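Local structure of hypothetical conserved protein (Geobacillus kaustophilus, 2QYH) at residues Q80-E85 and Y144-F149; E85-L90 and P163-V168. The protein is of unknown function but is probably a magnesium-dependent phosphatase of the haloacid dehalogenase-like type. All blocks are in the same frame, centred on the assembly; numbering follows the deposited sequence.

Contact 1 of 2, residues Q80-E85 and Y144-F149; sequences QPLRRE and YQALLF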
ATOM      1  N   GLN D  80      18.214 -10.663 -10.230  1.00 39.01           N
ATOM      2  CA  GLN D  80      19.510 -10.200 -10.685  1.00 40.01           C
ATOM      3  C   GLN D  80      19.944  -8.961  -9.894  1.00 40.01           C
ATOM      4  O   GLN D  80      19.570  -7.837 -10.226  1.00 40.01           O
ATOM      5  CB  GLN D  80      19.428  -9.860 -12.172  1.00 52.15           C
ATOM      6  CG  GLN D  80      20.749  -9.532 -12.832  1.00 55.15           C
ATOM      7  CD  GLN D  80      20.560  -8.789 -14.148  1.00 58.15           C
ATOM      8  OE1 GLN D  80      19.688  -9.131 -14.956  1.00 60.15           O
ATOM      9  NE2 GLN D  80      21.384  -7.768 -14.372  1.00 57.15           N
ATOM     10  N   PRO D  81      20.722  -9.158  -8.821  1.00 35.39           N
ATOM     11  CA  PRO D  81      21.189  -8.030  -8.012  1.00 35.39           C
ATOM     12  C   PRO D  81      22.179  -7.209  -8.823  1.00 36.39           C
ATOM     13  O   PRO D  81      22.739  -7.695  -9.810  1.00 36.39           O
ATOM     14  CB  PRO D  81      21.895  -8.703  -6.836  1.00 25.99           C
ATOM     15  CG  PRO D  81      21.259 -10.045  -6.753  1.00 25.99           C
ATOM     16  CD  PRO D  81      21.087 -10.440  -8.195  1.00 25.99           C
ATOM     17  N   LEU D  82      22.382  -5.965  -8.411  1.00 35.40           N
ATOM     18  CA  LEU D  82      23.351  -5.092  -9.057  1.00 36.40           C
ATOM     19  C   LEU D  82      24.712  -5.613  -8.591  1.00 38.40           C
ATOM     20  O   LEU D  82      24.827  -6.107  -7.466  1.00 38.40           O
ATOM     21  CB  LEU D  82      23.152  -3.656  -8.573  1.00 34.99           C
ATOM     22  CG  LEU D  82      22.538  -2.614  -9.510  1.00 33.99           C
ATOM     23  CD1 LEU D  82      21.535  -3.243 -10.475  1.00 32.99           C
ATOM     24  CD2 LEU D  82      21.887  -1.531  -8.652  1.00 32.99           C
ATOM     25  N   ARG D  83      25.731  -5.528  -9.445  1.00 36.31           N
ATOM     26  CA  ARG D  83      27.077  -5.986  -9.073  1.00 39.31           C
ATOM     27  C   ARG D  83      27.601  -5.138  -7.917  1.00 40.31           C
ATOM     28  O   ARG D  83      27.878  -3.948  -8.093  1.00 39.31           O
ATOM     29  CB  ARG D  83      28.029  -5.868 -10.265  1.00 88.01           C
ATOM     30  CG  ARG D  83      27.714  -6.833 -11.391  1.00 91.01           C
ATOM     31  CD  ARG D  83      28.568  -6.563 -12.614  1.00 92.01           C
ATOM     32  NE  ARG D  83      29.992  -6.532 -12.295  1.00 99.01           N
ATOM     33  CZ  ARG D  83      30.943  -6.218 -13.172  1.00100.01           C
ATOM     34  NH1 ARG D  83      30.618  -5.912 -14.421  1.00100.01           N
ATOM     35  NH2 ARG D  83      32.215  -6.202 -12.796  1.00100.04           N
ATOM     36  N   ARG D  84      27.736  -5.752  -6.741  1.00 40.69           N
ATOM     37  CA  ARG D  84      28.198  -5.038  -5.551  1.00 42.69           C
ATOM     38  C   ARG D  84      29.470  -4.234  -5.811  1.00 42.69           C
ATOM     39  O   ARG D  84      29.596  -3.086  -5.376  1.00 42.69           O
ATOM     40  CB  ARG D  84      28.428  -6.015  -4.401  1.00 77.20           C
ATOM     41  CG  ARG D  84      28.655  -5.321  -3.073  1.00 79.20           C
ATOM     42  CD  ARG D  84      28.800  -6.314  -1.944  1.00 80.20           C
ATOM     43  NE  ARG D  84      29.840  -7.292  -2.236  1.00 85.20           N
ATOM     44  CZ  ARG D  84      30.319  -8.164  -1.355  1.00 88.20           C
ATOM     45  NH1 ARG D  84      29.851  -8.182  -0.112  1.00 89.20           N
ATOM     46  NH2 ARG D  84      31.270  -9.017  -1.716  1.00 88.20           N
ATOM     47  N   GLU D  85      30.408  -4.849  -6.522  1.00 59.92           N
ATOM     48  CA  GLU D  85      31.671  -4.208  -6.870  1.00 60.92           C
ATOM     49  C   GLU D  85      31.408  -2.836  -7.493  1.00 60.92           C
ATOM     50  O   GLU D  85      31.920  -1.813  -7.030  1.00 60.92           O
ATOM     51  CB  GLU D  85      32.420  -5.089  -7.870  1.00100.97           C
ATOM     52  CG  GLU D  85      33.711  -4.504  -8.406  1.00100.97           C
ATOM     53  CD  GLU D  85      34.060  -5.059  -9.774  1.00100.97           C
ATOM     54  OE1 GLU D  85      33.997  -6.295  -9.948  1.00100.97           O
ATOM     55  OE2 GLU D  85      34.399  -4.258 -10.673  1.00100.97           O
ATOM     56  N   TYR D 144      18.745  -4.406  -5.955  1.00 32.42           N
ATOM     57  CA  TYR D 144      18.253  -4.686  -7.298  1.00 31.42           C
ATOM     58  C   TYR D 144      18.168  -3.449  -8.166  1.00 31.42           C
ATOM     59  O   TYR D 144      18.058  -3.542  -9.392  1.00 30.42           O
ATOM     60  CB  TYR D 144      16.886  -5.362  -7.230  1.00 34.99           C
ATOM     61  CG  TYR D 144      16.928  -6.689  -6.520  1.00 33.99           C
ATOM     62  CD1 TYR D 144      16.484  -6.815  -5.202  1.00 33.99           C
ATOM     63  CD2 TYR D 144      17.459  -7.814  -7.147  1.00 32.99           C
ATOM     64  CE1 TYR D 144      16.571  -8.031  -4.528  1.00 32.99           C
ATOM     65  CE2 TYR D 144      17.554  -9.033  -6.482  1.00 32.99           C
ATOM     66  CZ  TYR D 144      17.110  -9.136  -5.175  1.00 33.99           C
ATOM     67  OH  TYR D 144      17.213 -10.343  -4.523  1.00 33.99           O
ATOM     68  N   GLN D 145      18.242  -2.291  -7.532  1.00 30.31           N
ATOM     69  CA  GLN D 145      18.154  -1.039  -8.253  1.00 31.31           C
ATOM     70  C   GLN D 145      18.569   0.054  -7.287  1.00 31.31           C
ATOM     71  O   GLN D 145      18.456  -0.109  -6.069  1.00 31.31           O
ATOM     72  CB  GLN D 145      16.713  -0.833  -8.726  1.00 36.72           C
ATOM     73  CG  GLN D 145      16.491   0.340  -9.644  1.00 36.72           C
ATOM     74  CD  GLN D 145      15.109   0.310 -10.273  1.00 38.72           C
ATOM     75  OE1 GLN D 145      14.759  -0.641 -10.980  1.00 38.72           O
ATOM     76  NE2 GLN D 145      14.314   1.352 -10.020  1.00 39.72           N
ATOM     77  N   ALA D 146      19.069   1.159  -7.821  1.00 38.39           N
ATOM     78  CA  ALA D 146      19.497   2.254  -6.969  1.00 38.39           C
ATOM     79  C   ALA D 146      19.061   3.568  -7.575  1.00 39.39           C
ATOM     80  O   ALA D 146      18.580   3.615  -8.710  1.00 39.39           O
ATOM     81  CB  ALA D 146      21.016   2.224  -6.789  1.00 23.70           C
ATOM     82  N   LEU D 147      19.227   4.633  -6.799  1.00 42.59           N
ATOM     83  CA  LEU D 147      18.862   5.966  -7.236  1.00 43.59           C
ATOM     84  C   LEU D 147      20.054   6.890  -7.067  1.00 43.59           C
ATOM     85  O   LEU D 147      20.680   6.922  -6.005  1.00 44.59           O
ATOM     86  CB  LEU D 147      17.688   6.485  -6.409  1.00 44.40           C
ATOM     87  CG  LEU D 147      16.331   5.812  -6.615  1.00 44.40           C
ATOM     88  CD1 LEU D 147      15.394   6.215  -5.496  1.00 43.40           C
ATOM     89  CD2 LEU D 147      15.754   6.207  -7.971  1.00 44.40           C
ATOM     90  N   LEU D 148      20.375   7.621  -8.129  1.00 39.24           N
ATOM     91  CA  LEU D 148      21.479   8.571  -8.098  1.00 40.24           C
ATOM     92  C   LEU D 148      20.856   9.948  -8.113  1.00 41.24           C
ATOM     93  O   LEU D 148      20.011  10.242  -8.962  1.00 41.24           O
ATOM     94  CB  LEU D 148      22.374   8.410  -9.326  1.00 41.59           C
ATOM     95  CG  LEU D 148      23.519   9.422  -9.450  1.00 41.59           C
ATOM     96  CD1 LEU D 148      24.494   9.245  -8.296  1.00 41.59           C
ATOM     97  CD2 LEU D 148      24.230   9.221 -10.769  1.00 42.59           C
ATOM     98  N   PHE D 149      21.259  10.793  -7.174  1.00 63.14           N
ATOM     99  CA  PHE D 149      20.699  12.126  -7.124  1.00 64.14           C
ATOM    100  C   PHE D 149      21.656  13.187  -7.637  1.00 65.14           C
ATOM    101  O   PHE D 149      22.607  13.582  -6.958  1.00 65.14           O
ATOM    102  CB  PHE D 149      20.235  12.442  -5.707  1.00 44.28           C
ATOM    103  CG  PHE D 149      19.175  11.506  -5.211  1.00 44.28           C
ATOM    104  CD1 PHE D 149      19.517  10.260  -4.698  1.00 45.28           C
ATOM    105  CD2 PHE D 149      17.828  11.845  -5.311  1.00 44.28           C
ATOM    106  CE1 PHE D 149      18.536   9.363  -4.294  1.00 44.28           C
ATOM    107  CE2 PHE D 149      16.840  10.957  -4.910  1.00 45.28           C
ATOM    108  CZ  PHE D 149      17.194   9.711  -4.400  1.00 45.28           C
TER
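Pro81 lies alongside Tyr144, the two side chains pointing the same way, with Pro81 CG 3.9 Å from CE2 of the Tyr144 ring. The pair illustrates how a HAD-type hydrolase passes from its core sheet into its cap: residues 80-83 run from strand 75-79 to helix 84-96, and residues 144-149 carry strand 145-148 of the antiparallel cap sheet. Although CB of Tyr144 points away from the connecting segment, CG stands beside the backbone N, anti to the carbonyl carbon (chi1 -62°), which turns the ring back onto Gln80 and Pro81. The carbonyl O of Gln80 meets the edge of that ring near its plane, 3.7 Å from Tyr144 CD2. Leu82 is buried and splits its work between two methyls: CD1 packs 3.7 Å from the carbonyl O of Tyr144, while CD2 lies 3.8 Å from Gln145 CA and also touches the Ala146 methyl. A serine in place of Leu82 would probably open a gap beside the backbone of residues 144-146 and leave the Ala146 methyl without this apolar neighbour.

Further out, main-chain bonds position both sides. Tyr144 and Gln145 both pair with Met104 in a classic beta bulge, and Leu82 is bonded through its backbone to Ile143. Tyr69 meets the Tyr144 ring with the planes at about 50°, and Pro179 backs Leu82. On the core-sheet side, OE1 of Gln80 is hydrogen-bonded to OH of Tyr78 in strand 75-79.

Contact 2 of 2, residues E85-L90 and P163-V168; sequences EKVRAL and PEFRFV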
ATOM      1  N   GLU D  85      30.408  -4.849  -6.522  1.00 59.92           N
ATOM      2  CA  GLU D  85      31.671  -4.208  -6.870  1.00 60.92           C
ATOM      3  C   GLU D  85      31.408  -2.836  -7.493  1.00 60.92           C
ATOM      4  O   GLU D  85      31.920  -1.813  -7.030  1.00 60.92           O
ATOM      5  CB  GLU D  85      32.420  -5.089  -7.870  1.00100.97           C
ATOM      6  CG  GLU D  85      33.711  -4.504  -8.406  1.00100.97           C
ATOM      7  CD  GLU D  85      34.060  -5.059  -9.774  1.00100.97           C
ATOM      8  OE1 GLU D  85      33.997  -6.295  -9.948  1.00100.97           O
ATOM      9  OE2 GLU D  85      34.399  -4.258 -10.673  1.00100.97           O
ATOM     10  N   LYS D  86      30.601  -2.829  -8.550  1.00 53.55           N
ATOM     11  CA  LYS D  86      30.273  -1.601  -9.254  1.00 53.55           C
ATOM     12  C   LYS D  86      29.408  -0.650  -8.434  1.00 53.55           C
ATOM     13  O   LYS D  86      29.506   0.569  -8.591  1.00 53.55           O
ATOM     14  CB  LYS D  86      29.598  -1.932 -10.583  1.00 55.20           C
ATOM     15  CG  LYS D  86      30.532  -2.620 -11.576  1.00 55.20           C
ATOM     16  CD  LYS D  86      31.728  -1.735 -11.904  1.00 56.20           C
ATOM     17  CE  LYS D  86      32.757  -2.452 -12.769  1.00 57.20           C
ATOM     18  NZ  LYS D  86      33.956  -1.599 -13.028  1.00 57.20           N
ATOM     19  N   VAL D  87      28.564  -1.198  -7.565  1.00 57.87           N
ATOM     20  CA  VAL D  87      27.722  -0.357  -6.721  1.00 57.87           C
ATOM     21  C   VAL D  87      28.632   0.456  -5.797  1.00 57.87           C
ATOM     22  O   VAL D  87      28.418   1.653  -5.596  1.00 57.87           O
ATOM     23  CB  VAL D  87      26.733  -1.199  -5.863  1.00 42.08           C
ATOM     24  CG1 VAL D  87      26.016  -0.311  -4.865  1.00 41.08           C
ATOM     25  CG2 VAL D  87      25.706  -1.876  -6.766  1.00 42.08           C
ATOM     26  N   ARG D  88      29.658  -0.196  -5.249  1.00 53.08           N
ATOM     27  CA  ARG D  88      30.602   0.473  -4.358  1.00 53.08           C
ATOM     28  C   ARG D  88      31.347   1.610  -5.062  1.00 53.08           C
ATOM     29  O   ARG D  88      31.468   2.704  -4.512  1.00 53.08           O
ATOM     30  CB  ARG D  88      31.614  -0.527  -3.803  1.00 55.42           C
ATOM     31  CG  ARG D  88      32.534   0.075  -2.764  1.00 55.42           C
ATOM     32  CD  ARG D  88      33.553  -0.926  -2.250  1.00 57.42           C
ATOM     33  NE  ARG D  88      32.928  -2.156  -1.771  1.00 59.42           N
ATOM     34  CZ  ARG D  88      32.923  -3.301  -2.449  1.00 60.42           C
ATOM     35  NH1 ARG D  88      33.515  -3.372  -3.639  1.00 60.42           N
ATOM     36  NH2 ARG D  88      32.327  -4.377  -1.942  1.00 60.42           N
ATOM     37  N   ALA D  89      31.843   1.352  -6.271  1.00 50.18           N
ATOM     38  CA  ALA D  89      32.566   2.368  -7.040  1.00 50.18           C
ATOM     39  C   ALA D  89      31.683   3.579  -7.334  1.00 51.18           C
ATOM     40  O   ALA D  89      32.092   4.724  -7.125  1.00 51.18           O
ATOM     41  CB  ALA D  89      33.083   1.773  -8.358  1.00 20.63           C
ATOM     42  N   LEU D  90      30.474   3.317  -7.825  1.00 47.37           N
ATOM     43  CA  LEU D  90      29.524   4.374  -8.153  1.00 47.37           C
ATOM     44  C   LEU D  90      29.238   5.241  -6.927  1.00 48.37           C
ATOM     45  O   LEU D  90      29.144   6.462  -7.031  1.00 47.37           O
ATOM     46  CB  LEU D  90      28.214   3.768  -8.663  1.00 63.19           C
ATOM     47  CG  LEU D  90      27.429   4.558  -9.717  1.00 63.19           C
ATOM     48  CD1 LEU D  90      26.094   3.880  -9.959  1.00 63.19           C
ATOM     49  CD2 LEU D  90      27.214   5.988  -9.267  1.00 63.19           C
ATOM     50  N   PRO D 163      29.407   1.762 -17.770  1.00 55.18           N
ATOM     51  CA  PRO D 163      28.609   1.153 -18.835  1.00 54.18           C
ATOM     52  C   PRO D 163      27.892  -0.121 -18.383  1.00 53.18           C
ATOM     53  O   PRO D 163      27.071  -0.664 -19.120  1.00 54.18           O
ATOM     54  CB  PRO D 163      29.642   0.895 -19.933  1.00 45.25           C
ATOM     55  CG  PRO D 163      30.912   0.665 -19.150  1.00 45.25           C
ATOM     56  CD  PRO D 163      30.840   1.760 -18.118  1.00 46.25           C
ATOM     57  N   GLU D 164      28.208  -0.598 -17.179  1.00 51.44           N
ATOM     58  CA  GLU D 164      27.559  -1.798 -16.654  1.00 51.44           C
ATOM     59  C   GLU D 164      26.209  -1.453 -16.032  1.00 50.44           C
ATOM     60  O   GLU D 164      25.433  -2.339 -15.660  1.00 50.44           O
ATOM     61  CB  GLU D 164      28.448  -2.512 -15.627  1.00 52.11           C
ATOM     62  CG  GLU D 164      29.330  -1.608 -14.803  1.00 53.11           C
ATOM     63  CD  GLU D 164      30.614  -1.253 -15.525  1.00 55.11           C
ATOM     64  OE1 GLU D 164      31.377  -2.187 -15.850  1.00 54.11           O
ATOM     65  OE2 GLU D 164      30.856  -0.052 -15.764  1.00 57.11           O
ATOM     66  N   PHE D 165      25.939  -0.157 -15.917  1.00 40.40           N
ATOM     67  CA  PHE D 165      24.667   0.313 -15.385  1.00 38.40           C
ATOM     68  C   PHE D 165      23.970   1.132 -16.467  1.00 38.40           C
ATOM     69  O   PHE D 165      24.595   1.539 -17.443  1.00 39.40           O
ATOM     70  CB  PHE D 165      24.864   1.209 -14.162  1.00 36.58           C
ATOM     71  CG  PHE D 165      25.395   0.500 -12.957  1.00 35.58           C
ATOM     72  CD1 PHE D 165      24.961  -0.781 -12.635  1.00 34.58           C
ATOM     73  CD2 PHE D 165      26.299   1.134 -12.110  1.00 33.58           C
ATOM     74  CE1 PHE D 165      25.417  -1.422 -11.484  1.00 34.58           C
ATOM     75  CE2 PHE D 165      26.758   0.505 -10.962  1.00 33.58           C
ATOM     76  CZ  PHE D 165      26.314  -0.780 -10.648  1.00 34.58           C
ATOM     77  N   ARG D 166      22.674   1.358 -16.293  1.00 43.05           N
ATOM     78  CA  ARG D 166      21.906   2.167 -17.229  1.00 42.05           C
ATOM     79  C   ARG D 166      21.210   3.243 -16.408  1.00 42.05           C
ATOM     80  O   ARG D 166      20.418   2.936 -15.519  1.00 43.05           O
ATOM     81  CB  ARG D 166      20.864   1.329 -17.961  1.00 38.11           C
ATOM     82  CG  ARG D 166      19.858   2.154 -18.763  1.00 37.11           C
ATOM     83  CD  ARG D 166      20.439   2.761 -20.040  1.00 35.11           C
ATOM     84  NE  ARG D 166      21.054   1.740 -20.883  1.00 36.11           N
ATOM     85  CZ  ARG D 166      22.359   1.478 -20.900  1.00 35.11           C
ATOM     86  NH1 ARG D 166      23.184   2.177 -20.131  1.00 32.11           N
ATOM     87  NH2 ARG D 166      22.830   0.492 -21.653  1.00 35.11           N
ATOM     88  N   PHE D 167      21.519   4.500 -16.692  1.00 45.41           N
ATOM     89  CA  PHE D 167      20.913   5.602 -15.966  1.00 45.41           C
ATOM     90  C   PHE D 167      19.708   6.136 -16.741  1.00 45.41           C
ATOM     91  O   PHE D 167      19.849   6.634 -17.858  1.00 45.41           O
ATOM     92  CB  PHE D 167      21.953   6.703 -15.734  1.00 36.14           C
ATOM     93  CG  PHE D 167      23.173   6.232 -14.987  1.00 36.14           C
ATOM     94  CD1 PHE D 167      24.161   5.499 -15.632  1.00 33.14           C
ATOM     95  CD2 PHE D 167      23.305   6.469 -13.617  1.00 34.14           C
ATOM     96  CE1 PHE D 167      25.257   5.005 -14.925  1.00 34.14           C
ATOM     97  CE2 PHE D 167      24.400   5.977 -12.903  1.00 34.14           C
ATOM     98  CZ  PHE D 167      25.374   5.245 -13.554  1.00 35.14           C
ATOM     99  N   VAL D 168      18.526   6.008 -16.145  1.00 35.68           N
ATOM    100  CA  VAL D 168      17.285   6.465 -16.763  1.00 35.68           C
ATOM    101  C   VAL D 168      16.663   7.525 -15.862  1.00 36.68           C
ATOM    102  O   VAL D 168      16.209   7.225 -14.754  1.00 37.68           O
ATOM    103  CB  VAL D 168      16.287   5.298 -16.934  1.00 33.65           C
ATOM    104  CG1 VAL D 168      15.034   5.770 -17.665  1.00 33.65           C
ATOM    105  CG2 VAL D 168      16.954   4.155 -17.687  1.00 33.65           C
TER
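Lys86 lays its aliphatic chain over that of Glu164, the two crossing at about a right angle with Lys86 CG 3.6 Å from Glu164 CG. A bend at chi2 (-60°) carries the end of Lys86 past the carboxylate of Glu164, leaving NZ 3.9 Å from Glu164 OE1 in a long salt bridge. Lys86 NZ also stands 3.6 Å from OE2 of Glu85, a poorly ordered side chain, which makes it the centre of a small network in which one ammonium probably offsets two carboxylates.

Beneath the charges the contact turns apolar. The ring of Phe165 meets the first turns of the helix: its CZ is 3.5 Å from Lys86 CB, and the backbone N of Val87 lies at the ring edge, near its plane, 3.8 Å from CZ. Leu90, one turn on from Lys86, puts a single methyl to double use, CD1 sitting 3.5 Å from Phe165 CD2 and 3.9 Å from Phe167 CZ. Phe165 and Phe167, alternate residues of one strand, thus share a leucine of the helix.

This is helix-on-sheet packing in the cap: the short segments 85-90 and 165-168 run at 50° with their axes 11.7 Å apart. Val177 of the adjoining strand 174-179 touches Leu90 and both phenylalanines, Tyr158 of helix 156-161 flanks Leu90 and Phe167, and Tyr138 of helix 137-140 borders Val87.

The two contacts lie side by side in the cap, their centres about 7 Å apart. Their segments alternate along the chain: 80-85 runs straight into 85-90 through the shared Glu85, and 144-149 precedes 163-168. Both use helix 84-96 or its lead-in, and both reach the five-stranded antiparallel sheet, contact 1 at strand 145-148 and contact 2 at the outermost strand 165-171, with strand 174-179 between them. Leu82 joins them directly, packing on Val87 and Phe165, while Leu148 touches Phe167. The connection from the core sheet and the start of the helix therefore pack against the same sheet of the cap.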